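Local coordinates for malyl-CoA lyase/beta-methylmalyl-CoA lyase (Methylobacterium extorquens, PDB 5UGR), which belongs to the HpcH/HpaI aldolase/citrate lyase family and, as a TIM-barrel enzyme, carries a magnesium ion in a carboxylate site, at residues G164-A169 with T177-V182; S240-C245 with E251-I256. One frame throughout, in Å; residues are numbered along the deposited sequence.

Interaction 1. Residues G164-A169 with T177-V182; sequences GVADYA and TVIGGV. With MG (magnesium ion), chain B.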
loop_
_atom_site.group_PDB
_atom_site.type_symbol
_atom_site.label_atom_id
_atom_site.label_comp_id
_atom_site.label_asym_id
_atom_site.label_seq_id
_atom_site.Cartn_x
_atom_site.Cartn_y
_atom_site.Cartn_z
ATOM N N GLY A 164 3.626 -23.135 -13.511
ATOM C CA GLY A 164 4.282 -23.453 -14.782
ATOM C C GLY A 164 5.755 -23.684 -14.592
ATOM O O GLY A 164 6.582 -22.785 -14.828
ATOM N N VAL A 165 6.107 -24.887 -14.169
ATOM C CA VAL A 165 7.471 -25.183 -13.712
ATOM C C VAL A 165 8.560 -24.916 -14.742
ATOM O O VAL A 165 9.634 -24.433 -14.383
ATOM C CB VAL A 165 7.553 -26.605 -13.089
ATOM C CG1 VAL A 165 7.283 -27.672 -14.144
ATOM C CG2 VAL A 165 8.912 -26.810 -12.404
ATOM N N ALA A 166 8.328 -25.267 -16.001
ATOM C CA ALA A 166 9.416 -25.104 -16.983
ATOM C C ALA A 166 9.673 -23.651 -17.335
ATOM O O ALA A 166 10.843 -23.160 -17.416
ATOM C CB ALA A 166 9.123 -25.918 -18.240
ATOM N N ASP A 167 8.579 -22.907 -17.507
ATOM C CA ASP A 167 8.706 -21.463 -17.762
ATOM C C ASP A 167 9.198 -20.698 -16.539
ATOM O O ASP A 167 9.970 -19.721 -16.660
ATOM C CB ASP A 167 7.494 -20.872 -18.486
ATOM C CG ASP A 167 7.472 -21.265 -19.974
ATOM O OD1 ASP A 167 8.527 -21.625 -20.515
ATOM O OD2 ASP A 167 6.413 -21.117 -20.601
ATOM N N TYR A 168 8.814 -21.182 -15.352
ATOM C CA TYR A 168 9.351 -20.597 -14.140
ATOM C C TYR A 168 10.864 -20.821 -14.039
ATOM O O TYR A 168 11.624 -19.891 -13.701
ATOM C CB TYR A 168 8.642 -21.157 -12.907
ATOM C CG TYR A 168 9.199 -20.716 -11.599
ATOM C CD1 TYR A 168 8.844 -19.507 -11.057
ATOM C CD2 TYR A 168 10.079 -21.514 -10.900
ATOM C CE1 TYR A 168 9.331 -19.099 -9.831
ATOM C CE2 TYR A 168 10.602 -21.109 -9.660
ATOM C CZ TYR A 168 10.224 -19.900 -9.138
ATOM O OH TYR A 168 10.685 -19.482 -7.914
ATOM N N ALA A 169 11.294 -22.046 -14.327
ATOM C CA ALA A 169 12.732 -22.341 -14.359
ATOM C C ALA A 169 13.457 -21.412 -15.320
ATOM O O ALA A 169 14.505 -20.884 -15.013
ATOM C CB ALA A 169 12.922 -23.809 -14.717
ATOM N N THR A 177 17.060 -28.522 -18.166
ATOM C CA THR A 177 16.952 -28.869 -19.598
ATOM C C THR A 177 15.764 -29.783 -19.908
ATOM O O THR A 177 15.568 -30.177 -21.077
ATOM C CB THR A 177 18.279 -29.528 -20.048
ATOM O OG1 THR A 177 18.543 -30.675 -19.212
ATOM C CG2 THR A 177 19.448 -28.503 -19.923
ATOM N N VAL A 178 14.969 -30.063 -18.872
ATOM C CA VAL A 178 13.904 -31.071 -18.801
ATOM C C VAL A 178 12.745 -30.262 -18.191
ATOM O O VAL A 178 12.997 -29.330 -17.433
ATOM C CB VAL A 178 14.402 -32.140 -17.732
ATOM C CG1 VAL A 178 13.320 -32.992 -17.105
ATOM C CG2 VAL A 178 15.501 -33.009 -18.348
ATOM N N ILE A 179 11.503 -30.657 -18.454
ATOM C CA ILE A 179 10.301 -30.030 -17.896
ATOM C C ILE A 179 10.047 -30.663 -16.518
ATOM O O ILE A 179 9.653 -31.818 -16.385
ATOM C CB ILE A 179 9.126 -30.221 -18.815
ATOM C CG1 ILE A 179 9.439 -29.498 -20.180
ATOM C CG2 ILE A 179 7.843 -29.683 -18.188
ATOM C CD1 ILE A 179 8.381 -29.758 -21.263
ATOM N N GLY A 180 10.201 -29.876 -15.480
ATOM C CA GLY A 180 10.030 -30.403 -14.173
ATOM C C GLY A 180 11.218 -31.333 -13.839
ATOM O O GLY A 180 12.309 -31.385 -14.492
ATOM N N GLY A 181 10.970 -32.081 -12.807
ATOM C CA GLY A 181 11.926 -33.012 -12.255
ATOM C C GLY A 181 12.884 -32.419 -11.243
ATOM O O GLY A 181 12.729 -31.293 -10.825
ATOM N N VAL A 182 13.859 -33.221 -10.883
ATOM C CA VAL A 182 14.802 -32.936 -9.826
ATOM C C VAL A 182 16.248 -32.802 -10.411
ATOM O O VAL A 182 16.460 -32.847 -11.651
ATOM C CB VAL A 182 14.648 -33.940 -8.687
ATOM C CG1 VAL A 182 13.274 -33.757 -8.044
ATOM C CG2 VAL A 182 14.861 -35.337 -9.199
HETATM MG MG MG B . 4.409 -20.924 -20.607
HETATM O O HOH W 1 4.068 -22.753 -19.694
HETATM O O HOH W 2 4.689 -19.132 -21.710
HETATM O O HOH W 3 2.379 -20.624 -20.742
#

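Interaction 2. Residues S240-C245 with E251-I256; sequences SAARRC and EGKWAI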
loop_
_atom_site.group_PDB
_atom_site.type_symbol
_atom_site.label_atom_id
_atom_site.label_comp_id
_atom_site.label_asym_id
_atom_site.label_seq_id
_atom_site.Cartn_x
_atom_site.Cartn_y
_atom_site.Cartn_z
ATOM N N SER A 240 5.728 -39.691 -8.258
ATOM C CA SER A 240 6.414 -39.092 -7.124
ATOM C C SER A 240 6.164 -37.578 -7.052
ATOM O O SER A 240 5.831 -37.034 -5.996
ATOM C CB SER A 240 7.927 -39.376 -7.180
ATOM O OG SER A 240 8.639 -38.576 -6.262
ATOM N N ALA A 241 6.322 -36.887 -8.168
ATOM C CA ALA A 241 6.098 -35.452 -8.207
ATOM C C ALA A 241 4.649 -35.096 -7.823
ATOM O O ALA A 241 4.396 -34.141 -7.072
ATOM C CB ALA A 241 6.392 -34.894 -9.597
ATOM N N ALA A 242 3.703 -35.876 -8.364
ATOM C CA ALA A 242 2.287 -35.668 -8.061
ATOM C C ALA A 242 1.987 -35.902 -6.589
ATOM O O ALA A 242 1.272 -35.067 -5.988
ATOM C CB ALA A 242 1.431 -36.557 -8.934
ATOM N N ARG A 243 2.459 -37.025 -6.023
ATOM C CA ARG A 243 2.191 -37.288 -4.642
ATOM C C ARG A 243 2.840 -36.273 -3.723
ATOM O O ARG A 243 2.296 -35.964 -2.656
ATOM C CB ARG A 243 2.608 -38.713 -4.279
ATOM C CG ARG A 243 1.668 -39.770 -4.853
ATOM C CD ARG A 243 2.207 -41.200 -4.639
ATOM N NE ARG A 243 1.189 -42.165 -5.019
ATOM C CZ ARG A 243 1.401 -43.458 -5.277
ATOM N NH1 ARG A 243 0.354 -44.188 -5.632
ATOM N NH2 ARG A 243 2.619 -44.011 -5.178
ATOM N N ARG A 244 4.001 -35.752 -4.117
ATOM C CA ARG A 244 4.697 -34.760 -3.302
ATOM C C ARG A 244 3.869 -33.454 -3.221
ATOM O O ARG A 244 3.583 -32.942 -2.121
ATOM C CB ARG A 244 6.113 -34.489 -3.827
ATOM C CG ARG A 244 6.811 -33.396 -3.086
ATOM C CD ARG A 244 8.291 -33.193 -3.414
ATOM N NE ARG A 244 8.533 -32.755 -4.775
ATOM C CZ ARG A 244 8.894 -33.532 -5.794
ATOM N NH1 ARG A 244 9.109 -34.841 -5.661
ATOM N NH2 ARG A 244 9.096 -32.979 -6.970
ATOM N N CYS A 245 3.390 -32.935 -4.358
ATOM C CA CYS A 245 2.586 -31.726 -4.259
ATOM C C CYS A 245 1.218 -32.009 -3.670
ATOM O O CYS A 245 0.664 -31.152 -2.985
ATOM C CB CYS A 245 2.526 -30.997 -5.563
ATOM S SG CYS A 245 1.561 -31.695 -6.864
ATOM N N GLU A 251 -4.318 -29.768 -5.615
ATOM C CA GLU A 251 -5.557 -30.434 -5.983
ATOM C C GLU A 251 -5.516 -31.161 -7.294
ATOM O O GLU A 251 -6.424 -31.956 -7.562
ATOM C CB GLU A 251 -6.618 -29.279 -6.062
ATOM C CG GLU A 251 -7.971 -29.663 -6.263
ATOM C CD GLU A 251 -8.899 -28.544 -5.865
ATOM O OE1 GLU A 251 -9.990 -28.644 -6.425
ATOM O OE2 GLU A 251 -8.499 -27.728 -4.961
ATOM N N GLY A 252 -4.500 -30.880 -8.132
ATOM C CA GLY A 252 -4.373 -31.558 -9.423
ATOM C C GLY A 252 -3.082 -31.240 -10.103
ATOM O O GLY A 252 -2.254 -30.474 -9.569
ATOM N N LYS A 253 -2.879 -31.859 -11.275
ATOM C CA LYS A 253 -1.637 -31.705 -12.026
ATOM C C LYS A 253 -1.915 -31.822 -13.514
ATOM O O LYS A 253 -2.865 -32.522 -13.974
ATOM C CB LYS A 253 -0.592 -32.753 -11.621
ATOM C CG LYS A 253 0.810 -32.590 -12.201
ATOM C CD LYS A 253 1.831 -33.502 -11.564
ATOM C CE LYS A 253 3.193 -33.432 -12.218
ATOM N NZ LYS A 253 3.707 -32.039 -12.228
ATOM N N TRP A 254 -1.062 -31.112 -14.282
ATOM C CA TRP A 254 -1.163 -31.209 -15.715
ATOM C C TRP A 254 -0.792 -32.604 -16.235
ATOM O O TRP A 254 0.082 -33.271 -15.710
ATOM C CB TRP A 254 -0.269 -30.197 -16.426
ATOM C CG TRP A 254 -0.692 -28.769 -16.266
ATOM C CD1 TRP A 254 -1.463 -28.199 -15.274
ATOM C CD2 TRP A 254 -0.264 -27.704 -17.101
ATOM N NE1 TRP A 254 -1.563 -26.847 -15.480
ATOM C CE2 TRP A 254 -0.826 -26.506 -16.592
ATOM C CE3 TRP A 254 0.538 -27.649 -18.223
ATOM C CZ2 TRP A 254 -0.592 -25.281 -17.190
ATOM C CZ3 TRP A 254 0.774 -26.453 -18.822
ATOM C CH2 TRP A 254 0.228 -25.263 -18.305
ATOM N N ALA A 255 -1.444 -32.936 -17.350
ATOM C CA ALA A 255 -1.067 -34.028 -18.222
ATOM C C ALA A 255 -0.715 -33.420 -19.586
ATOM O O ALA A 255 -1.523 -32.711 -20.198
ATOM C CB ALA A 255 -2.190 -35.056 -18.338
ATOM N N ILE A 256 0.480 -33.706 -20.040
ATOM C CA ILE A 256 0.911 -33.260 -21.372
ATOM C C ILE A 256 1.182 -34.455 -22.283
ATOM O O ILE A 256 1.646 -34.282 -23.418
ATOM C CB ILE A 256 2.096 -32.257 -21.340
ATOM C CG1 ILE A 256 3.328 -32.837 -20.686
ATOM C CG2 ILE A 256 1.713 -30.938 -20.655
ATOM C CD1 ILE A 256 4.579 -32.003 -20.991
#

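Interaction 1. Residues G164-A169 with T177-V182
Beside the magnesium site of the barrel, Val165 and Ala166 in the first turn of helix 165-172 pack against Ile179 and Gly180 of the loop that follows this helix. The contact is one of side-chain methyls on the loop, with Val165 CG1 equally 3.9 Å from Gly180 CA and Gly180 N. A chi1 of 65° turns CG1 into the gap between the residue's own N and C, and the methyl rests on the N-CA bond of Gly180; the second methyl, CG2, is a little farther from the CA. The phi of 71° at Gly180 is one that glycine adopts readily. One residue on, Ala166 CB sits against the branch of Ile179, 4.0 Å from its CG2 and 4.1 Å from its CG1.

The helix begins with Gly164 as N-cap. Asp167 follows Ala166 and binds magnesium through OD2 at 2.0 Å. Three water oxygens, each 2.1 Å from the magnesium, with Glu140 OE1 and Asp45 OD2, bring the ligands to six. Asp167 OD1, the other oxygen, forms a salt bridge with Arg301 of the third subunit, which should help fix the carboxylate's rotation. Such a carboxylate-and-water magnesium site, at the C-terminal end of barrel strands, is characteristic of this TIM-barrel family.

Interaction 2. Residues S240-C245 with E251-I256
The apolar part of this contact is Lys253, on strand 252-255, laying its aliphatic chain against Ala241 and Ala242 of helix 235-248. Lys253 CD is 4.1 Å from Ala242 CB and equally 4.1 Å from Ala242 CA, so the methylene rests on the helix backbone as well as on the methyl. The next carbon, Lys253 CE, lies 4.4 Å from Ala241 CB, a looser approach. Consistent with the small size of Ala241 and Ala242, the CA atoms of Ala242 and Lys253 are 6.8 Å apart. The two segments bury 127 Å² between them, both sides summed, and Phe268 of helix 259-268 also touches Lys253 and Cys245.

The polar part lies at the end of the same side chain. Lys253 runs extended from CB to CE, its CG anti to the backbone N (chi1 -172°), and then bends at chi4 (56°). Its NZ forms a salt bridge with Asp226 OD2 and a hydrogen bond with Gly227 O, both beyond the two segments, so the buried ammonium is held by two oxygens and its charge is probably offset by the aspartate.

Among backbone bonds, Gly252 and Trp254 pair with Asp226 of strand 223-226, while Lys253 bonds to Arg15 and Glu17 at the first strand, closing the barrel. With helix 235-248 connecting the parallel strands 223-226 and 252-255, this is a beta-alpha-beta unit, the repeating element of the TIM barrel.

Interaction 1 closes before interaction 2 opens along the chain, and their centres lie 13 Å apart. Their nearest atoms are about 4 Å apart, yet the two do not touch. Both lie in the TIM-barrel domain: residues 164-169 follow the sixth strand, 158-163, whereas residues 251-256 carry the eighth, 252-255, with strand 223-226 between these two in the sheet. The first contact joins the start of helix 165-172 to the loop after it; the second seats helix 235-248 on strand 252-255. Interaction 1 holds a magnesium ligand, whereas the Lys253 side chain stays about 14 Å from a bound magnesium, so interaction 2 is helix-on-strand packing in the barrel wall, away from the metal.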